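CGAS/DncV-like nucleotidyltransferase in E. coli homolog (Rhodothermus marinus SG0.5JP17-172, PDB 6E0K) synthesizes the cyclic dinucleotide 3',3'-cUAMP from UTP and ATP, a second messenger of the CBASS antiphage defence system. Local coordinates at residues Leu75-Phe85 with Arg137-Glu146. Numbering follows the deposited sequence.
Sequences LTAEQKRRFGF and RKYPPNRKSE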
ATOM      1  N   LEU A  75      18.178  -9.048 -14.921  1.00 13.14           N
ATOM      2  CA  LEU A  75      19.303  -9.875 -15.328  1.00 11.87           C
ATOM      3  C   LEU A  75      19.967  -9.350 -16.590  1.00 10.83           C
ATOM      4  O   LEU A  75      19.309  -8.815 -17.490  1.00 13.92           O
ATOM      5  CB  LEU A  75      18.836 -11.307 -15.589  1.00 13.11           C
ATOM      6  CG  LEU A  75      18.246 -12.022 -14.385  1.00 12.75           C
ATOM      7  CD1 LEU A  75      17.523 -13.279 -14.873  1.00 16.14           C
ATOM      8  CD2 LEU A  75      19.404 -12.356 -13.435  1.00 16.16           C
ATOM      9  N   THR A  76      21.287  -9.544 -16.664  1.00 11.63           N
ATOM     10  CA  THR A  76      22.012  -9.334 -17.900  1.00 10.41           C
ATOM     11  C   THR A  76      21.815 -10.530 -18.817  1.00 11.97           C
ATOM     12  O   THR A  76      21.346 -11.592 -18.405  1.00 12.96           O
ATOM     13  CB  THR A  76      23.505  -9.153 -17.647  1.00 15.79           C
ATOM     14  OG1 THR A  76      24.040 -10.388 -17.138  1.00 15.71           O
ATOM     15  CG2 THR A  76      23.753  -8.020 -16.655  1.00 16.29           C
ATOM     16  N   ALA A  77      22.178 -10.343 -20.082  1.00 12.98           N
ATOM     17  CA  ALA A  77      22.073 -11.443 -21.033  1.00 13.42           C
ATOM     18  C   ALA A  77      22.880 -12.652 -20.578  1.00 14.44           C
ATOM     19  O   ALA A  77      22.449 -13.801 -20.757  1.00 15.00           O
ATOM     20  CB  ALA A  77      22.542 -10.982 -22.410  1.00 15.74           C
ATOM     21  N   GLU A  78      24.071 -12.417 -20.021  1.00 14.12           N
ATOM     22  CA  GLU A  78      24.901 -13.521 -19.552  1.00 15.97           C
ATOM     23  C   GLU A  78      24.256 -14.247 -18.377  1.00 14.48           C
ATOM     24  O   GLU A  78      24.291 -15.488 -18.315  1.00 13.56           O
ATOM     25  CB  GLU A  78      26.296 -13.005 -19.182  1.00 18.59           C
ATOM     26  CG  GLU A  78      27.189 -14.019 -18.448  1.00 18.71           C
ATOM     27  CD  GLU A  78      27.560 -15.260 -19.276  1.00 20.04           C
ATOM     28  OE1 GLU A  78      27.231 -15.355 -20.483  1.00 23.95           O
ATOM     29  OE2 GLU A  78      28.214 -16.156 -18.699  1.00 30.06           O
ATOM     30  N   GLN A  79      23.651 -13.504 -17.443  1.00 15.58           N
ATOM     31  CA  GLN A  79      22.999 -14.164 -16.318  1.00 12.26           C
ATOM     32  C   GLN A  79      21.811 -14.982 -16.793  1.00 13.04           C
ATOM     33  O   GLN A  79      21.589 -16.102 -16.313  1.00 13.74           O
ATOM     34  CB  GLN A  79      22.543 -13.151 -15.267  1.00 14.14           C
ATOM     35  CG  GLN A  79      23.655 -12.397 -14.569  1.00 16.10           C
ATOM     36  CD  GLN A  79      23.082 -11.342 -13.617  1.00 18.33           C
ATOM     37  OE1 GLN A  79      22.329 -10.468 -14.041  1.00 17.27           O
ATOM     38  NE2 GLN A  79      23.424 -11.433 -12.320  1.00 22.06           N
ATOM     39  N   LYS A  80      21.045 -14.442 -17.751  1.00 11.43           N
ATOM     40  CA  LYS A  80      19.927 -15.197 -18.312  1.00  9.78           C
ATOM     41  C   LYS A  80      20.412 -16.486 -18.955  1.00 11.79           C
ATOM     42  O   LYS A  80      19.785 -17.544 -18.796  1.00 12.63           O
ATOM     43  CB  LYS A  80      19.169 -14.341 -19.329  1.00 10.01           C
ATOM     44  CG  LYS A  80      18.434 -13.168 -18.716  1.00 11.06           C
ATOM     45  CD  LYS A  80      17.688 -12.380 -19.783  1.00 17.06           C
ATOM     46  CE  LYS A  80      17.254 -11.023 -19.270  1.00 25.27           C
ATOM     47  NZ  LYS A  80      16.645 -10.236 -20.392  1.00 33.81           N
ATOM     48  N   ARG A  81      21.539 -16.417 -19.680  1.00 12.16           N
ATOM     49  CA  ARG A  81      22.111 -17.610 -20.300  1.00 11.75           C
ATOM     50  C   ARG A  81      22.505 -18.644 -19.250  1.00 11.77           C
ATOM     51  O   ARG A  81      22.196 -19.832 -19.389  1.00 14.33           O
ATOM     52  CB  ARG A  81      23.312 -17.233 -21.177  1.00 17.76           C
ATOM     53  CG  ARG A  81      22.942 -16.864 -22.611  1.00 22.87           C
ATOM     54  CD  ARG A  81      24.185 -16.852 -23.520  1.00 19.95           C
ATOM     55  NE  ARG A  81      25.198 -15.943 -23.009  1.00 22.97           N
ATOM     56  CZ  ARG A  81      25.264 -14.657 -23.332  1.00 17.51           C
ATOM     57  NH1 ARG A  81      24.372 -14.134 -24.160  1.00 20.22           N
ATOM     58  NH2 ARG A  81      26.224 -13.900 -22.819  1.00 27.71           N
ATOM     59  N   ARG A  82      23.179 -18.212 -18.179  1.00 12.00           N
ATOM     60  CA  ARG A  82      23.610 -19.166 -17.157  1.00 14.17           C
ATOM     61  C   ARG A  82      22.425 -19.870 -16.503  1.00 12.33           C
ATOM     62  O   ARG A  82      22.556 -21.011 -16.049  1.00 14.71           O
ATOM     63  CB  ARG A  82      24.451 -18.455 -16.099  1.00 13.98           C
ATOM     64  CG  ARG A  82      25.782 -17.913 -16.627  1.00 16.80           C
ATOM     65  CD  ARG A  82      26.742 -19.039 -17.017  1.00 22.21           C
ATOM     66  NE  ARG A  82      28.056 -18.513 -17.380  1.00 31.63           N
ATOM     67  CZ  ARG A  82      29.115 -19.263 -17.682  1.00 31.22           C
ATOM     68  NH1 ARG A  82      29.031 -20.587 -17.660  1.00 28.28           N
ATOM     69  NH2 ARG A  82      30.264 -18.681 -17.996  1.00 33.07           N
ATOM     70  N   PHE A  83      21.273 -19.210 -16.447  1.00 13.19           N
ATOM     71  CA  PHE A  83      20.072 -19.784 -15.850  1.00 11.17           C
ATOM     72  C   PHE A  83      19.219 -20.555 -16.847  1.00 12.57           C
ATOM     73  O   PHE A  83      18.212 -21.152 -16.446  1.00 12.55           O
ATOM     74  CB  PHE A  83      19.216 -18.678 -15.216  1.00 10.20           C
ATOM     75  CG  PHE A  83      19.760 -18.118 -13.937  1.00 15.54           C
ATOM     76  CD1 PHE A  83      20.405 -18.922 -13.013  1.00 19.23           C
ATOM     77  CD2 PHE A  83      19.573 -16.778 -13.642  1.00 14.26           C
ATOM     78  CE1 PHE A  83      20.879 -18.391 -11.820  1.00 23.14           C
ATOM     79  CE2 PHE A  83      20.051 -16.225 -12.455  1.00 16.33           C
ATOM     80  CZ  PHE A  83      20.698 -17.032 -11.539  1.00 18.31           C
ATOM     81  N   GLY A  84      19.575 -20.557 -18.133  1.00 11.71           N
ATOM     82  CA  GLY A  84      18.760 -21.265 -19.106  1.00 12.40           C
ATOM     83  C   GLY A  84      17.454 -20.579 -19.459  1.00 11.01           C
ATOM     84  O   GLY A  84      16.525 -21.239 -19.918  1.00 12.60           O
ATOM     85  N   PHE A  85      17.382 -19.260 -19.307  1.00 11.39           N
ATOM     86  CA  PHE A  85      16.161 -18.517 -19.575  1.00 10.55           C
ATOM     87  C   PHE A  85      16.046 -18.149 -21.048  1.00 11.87           C
ATOM     88  O   PHE A  85      17.044 -17.902 -21.742  1.00 13.25           O
ATOM     89  CB  PHE A  85      16.108 -17.234 -18.729  1.00  9.46           C
ATOM     90  CG  PHE A  85      15.986 -17.472 -17.246  1.00 11.62           C
ATOM     91  CD1 PHE A  85      15.580 -18.696 -16.744  1.00 16.35           C
ATOM     92  CD2 PHE A  85      16.277 -16.446 -16.341  1.00 12.34           C
ATOM     93  CE1 PHE A  85      15.454 -18.900 -15.363  1.00 14.66           C
ATOM     94  CE2 PHE A  85      16.158 -16.645 -14.964  1.00 14.55           C
ATOM     95  CZ  PHE A  85      15.754 -17.874 -14.479  1.00 13.77           C
ATOM     96  N   ARG A 137      11.468 -10.206 -10.928  1.00 12.47           N
ATOM     97  CA  ARG A 137      12.495 -10.819 -10.096  1.00 12.54           C
ATOM     98  C   ARG A 137      13.702  -9.896 -10.041  1.00 12.57           C
ATOM     99  O   ARG A 137      14.334  -9.629 -11.070  1.00 12.75           O
ATOM    100  CB  ARG A 137      12.907 -12.184 -10.652  1.00 13.34           C
ATOM    101  CG  ARG A 137      11.782 -13.212 -10.636  1.00 16.20           C
ATOM    102  CD  ARG A 137      12.327 -14.583 -11.024  1.00 19.46           C
ATOM    103  NE  ARG A 137      11.266 -15.577 -11.157  1.00 20.10           N
ATOM    104  CZ  ARG A 137      11.480 -16.852 -11.464  1.00 23.57           C
ATOM    105  NH1 ARG A 137      12.716 -17.294 -11.668  1.00 19.86           N
ATOM    106  NH2 ARG A 137      10.449 -17.687 -11.569  1.00 29.84           N
ATOM    107  N   LYS A 138      14.042  -9.445  -8.836  1.00 12.90           N
ATOM    108  CA  LYS A 138      15.238  -8.653  -8.613  1.00 13.46           C
ATOM    109  C   LYS A 138      16.335  -9.599  -8.148  1.00 13.99           C
ATOM    110  O   LYS A 138      16.290 -10.110  -7.022  1.00 15.33           O
ATOM    111  CB  LYS A 138      14.978  -7.549  -7.591  1.00 14.42           C
ATOM    112  CG  LYS A 138      16.211  -6.697  -7.332  1.00 15.25           C
ATOM    113  CD  LYS A 138      15.870  -5.458  -6.513  1.00 20.25           C
ATOM    114  CE  LYS A 138      15.235  -5.817  -5.180  1.00 22.04           C
ATOM    115  NZ  LYS A 138      15.046  -4.584  -4.345  1.00 26.02           N
ATOM    116  N   TYR A 139      17.307  -9.854  -9.033  1.00 14.30           N
ATOM    117  CA  TYR A 139      18.406 -10.763  -8.781  1.00 14.88           C
ATOM    118  C   TYR A 139      19.639 -10.001  -8.328  1.00 18.19           C
ATOM    119  O   TYR A 139      19.848  -8.849  -8.722  1.00 20.67           O
ATOM    120  CB  TYR A 139      18.770 -11.547 -10.045  1.00 14.89           C
ATOM    121  CG  TYR A 139      17.854 -12.704 -10.385  1.00 14.42           C
ATOM    122  CD1 TYR A 139      16.720 -12.515 -11.171  1.00 13.78           C
ATOM    123  CD2 TYR A 139      18.166 -13.995  -9.976  1.00 14.71           C
ATOM    124  CE1 TYR A 139      15.903 -13.586 -11.511  1.00 14.42           C
ATOM    125  CE2 TYR A 139      17.342 -15.068 -10.298  1.00 15.68           C
ATOM    126  CZ  TYR A 139      16.227 -14.854 -11.080  1.00 15.61           C
ATOM    127  OH  TYR A 139      15.424 -15.923 -11.411  1.00 20.02           O
ATOM    128  N   PRO A 140      20.484 -10.660  -7.545  1.00 17.02           N
ATOM    129  CA  PRO A 140      21.755 -10.067  -7.138  1.00 20.86           C
ATOM    130  C   PRO A 140      22.774 -10.104  -8.263  1.00 18.24           C
ATOM    131  O   PRO A 140      22.616 -10.856  -9.238  1.00 22.24           O
ATOM    132  CB  PRO A 140      22.192 -10.966  -5.973  1.00 24.07           C
ATOM    133  CG  PRO A 140      21.598 -12.279  -6.295  1.00 21.96           C
ATOM    134  CD  PRO A 140      20.261 -11.967  -6.906  1.00 16.87           C
ATOM    135  N   PRO A 141      23.841  -9.320  -8.149  1.00 23.46           N
ATOM    136  CA  PRO A 141      24.887  -9.305  -9.182  1.00 22.46           C
ATOM    137  C   PRO A 141      25.658 -10.614  -9.278  1.00 24.66           C
ATOM    138  O   PRO A 141      25.684 -11.431  -8.354  1.00 24.00           O
ATOM    139  CB  PRO A 141      25.818  -8.174  -8.727  1.00 20.66           C
ATOM    140  CG  PRO A 141      24.945  -7.282  -7.893  1.00 20.77           C
ATOM    141  CD  PRO A 141      23.917  -8.161  -7.238  1.00 25.01           C
ATOM    142  N   ASN A 142      26.332 -10.777 -10.423  1.00 24.34           N
ATOM    143  CA  ASN A 142      27.255 -11.881 -10.678  1.00 26.41           C
ATOM    144  C   ASN A 142      26.539 -13.226 -10.742  1.00 26.94           C
ATOM    145  O   ASN A 142      25.333 -13.280 -10.994  1.00 27.30           O
ATOM    146  CB  ASN A 142      28.357 -11.897  -9.619  1.00 30.74           C
ATOM    147  CG  ASN A 142      29.170 -10.619  -9.621  1.00 36.50           C
ATOM    148  OD1 ASN A 142      29.750 -10.247 -10.642  1.00 35.51           O
ATOM    149  ND2 ASN A 142      29.196  -9.926  -8.487  1.00 34.21           N
ATOM    150  N   ARG A 143      27.273 -14.317 -10.517  1.00 30.26           N
ATOM    151  CA  ARG A 143      26.766 -15.673 -10.709  1.00 27.38           C
ATOM    152  C   ARG A 143      26.290 -16.222  -9.365  1.00 26.41           C
ATOM    153  O   ARG A 143      27.108 -16.570  -8.506  1.00 30.00           O
ATOM    154  CB  ARG A 143      27.857 -16.553 -11.319  1.00 32.16           C
ATOM    155  CG  ARG A 143      27.374 -17.813 -12.022  1.00 34.67           C
ATOM    156  CD  ARG A 143      28.492 -18.401 -12.887  1.00 42.66           C
ATOM    157  NE  ARG A 143      28.276 -19.813 -13.189  1.00 48.60           N
ATOM    158  CZ  ARG A 143      29.111 -20.564 -13.902  1.00 50.67           C
ATOM    159  NH1 ARG A 143      30.227 -20.042 -14.394  1.00 53.57           N
ATOM    160  NH2 ARG A 143      28.831 -21.842 -14.119  1.00 51.27           N
ATOM    161  N   LYS A 144      24.969 -16.297  -9.186  1.00 26.31           N
ATOM    162  CA  LYS A 144      24.339 -16.770  -7.960  1.00 27.87           C
ATOM    163  C   LYS A 144      23.308 -17.842  -8.307  1.00 33.15           C
ATOM    164  O   LYS A 144      23.139 -18.217  -9.470  1.00 32.72           O
ATOM    165  CB  LYS A 144      23.687 -15.612  -7.191  1.00 25.61           C
ATOM    166  CG  LYS A 144      24.667 -14.560  -6.687  1.00 27.28           C
ATOM    167  CD  LYS A 144      25.523 -15.122  -5.563  1.00 31.85           C
ATOM    168  CE  LYS A 144      26.428 -14.061  -4.967  1.00 38.61           C
ATOM    169  NZ  LYS A 144      27.285 -14.628  -3.882  1.00 34.07           N
ATOM    170  N   SER A 145      22.609 -18.336  -7.283  1.00 30.57           N
ATOM    171  CA  SER A 145      21.636 -19.408  -7.467  1.00 29.61           C
ATOM    172  C   SER A 145      20.362 -18.889  -8.129  1.00 33.25           C
ATOM    173  O   SER A 145      19.973 -17.732  -7.956  1.00 30.51           O
ATOM    174  CB  SER A 145      21.287 -20.045  -6.121  1.00 33.67           C
ATOM    175  OG  SER A 145      22.441 -20.192  -5.314  1.00 46.17           O
ATOM    176  N   GLU A 146      19.688 -19.769  -8.879  1.00 36.16           N
ATOM    177  CA  GLU A 146      18.486 -19.346  -9.594  1.00 37.06           C
ATOM    178  C   GLU A 146      17.313 -19.056  -8.661  1.00 33.51           C
ATOM    179  O   GLU A 146      16.359 -18.388  -9.079  1.00 32.33           O
ATOM    180  CB  GLU A 146      18.082 -20.392 -10.637  1.00 47.34           C
ATOM    181  CG  GLU A 146      17.486 -21.669 -10.072  1.00 56.35           C
ATOM    182  CD  GLU A 146      16.731 -22.475 -11.125  1.00 63.48           C
ATOM    183  OE1 GLU A 146      16.382 -21.901 -12.184  1.00 61.29           O
ATOM    184  OE2 GLU A 146      16.489 -23.680 -10.891  1.00 64.80           O
TER
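Leu75 and Tyr139, Gln79 and Arg143, and Phe83 and Glu146 face each other in register, the CA atoms of each pair less than 7 Å apart, so the short helix 77-82 runs beside the loop that follows strand 127-138. Thr76 and Gln79 form a capping box at the helix start, and Gly84, at positive phi, closes it in a Schellman motif.

Gln79 serves the cap and the contact at once. Its OE1 accepts from Thr76 N, which fixes the amide's rotation and presents NE2 to the loop: Asn142 O lies 3.0 Å from NE2, nearly in the amide plane and at 165° on the hydrogen, whereas the bond from NE2 to Pro140 O is weak. Leu75 lays CD2 against the CG/CD1 side of Tyr139, 3.4 Å from CG. On the CD2/CE2 side of the same ring, Phe83 meets Tyr139 obliquely, CE2 to CE2 at 3.7 Å with planes 36° apart, while Lys144 O sits at the Phe83 ring edge, 3.3 Å from CE1. Tyr139 OH approaches the edge of Phe85; it also lies in the guanidinium plane of Arg137 and accepts from NH1 (3.0 Å), while Arg137 NE bonds Gln135 OE1.

Arg143, extended with CG anti to the backbone N (chi1 -159°), reaches the guanidinium of Arg82 and stacks on it, centres 4.0 Å apart. The salt bridge from Arg82 NE to Glu78 OE2 (2.7 Å) probably eases this like-charge pairing.

This surface contact, away from the annotated nucleotide and magnesium sites, ties the helix following strand 71-73 to the loop between the antiparallel strands 127-138 and 150-157. Phe71, in strand 71-73, which pairs parallel with 127-138, meets Phe85 edge-to-face and Arg137 by cation-pi, and Tyr149 adjoins Tyr139, so the turn after the helix rests on these strands.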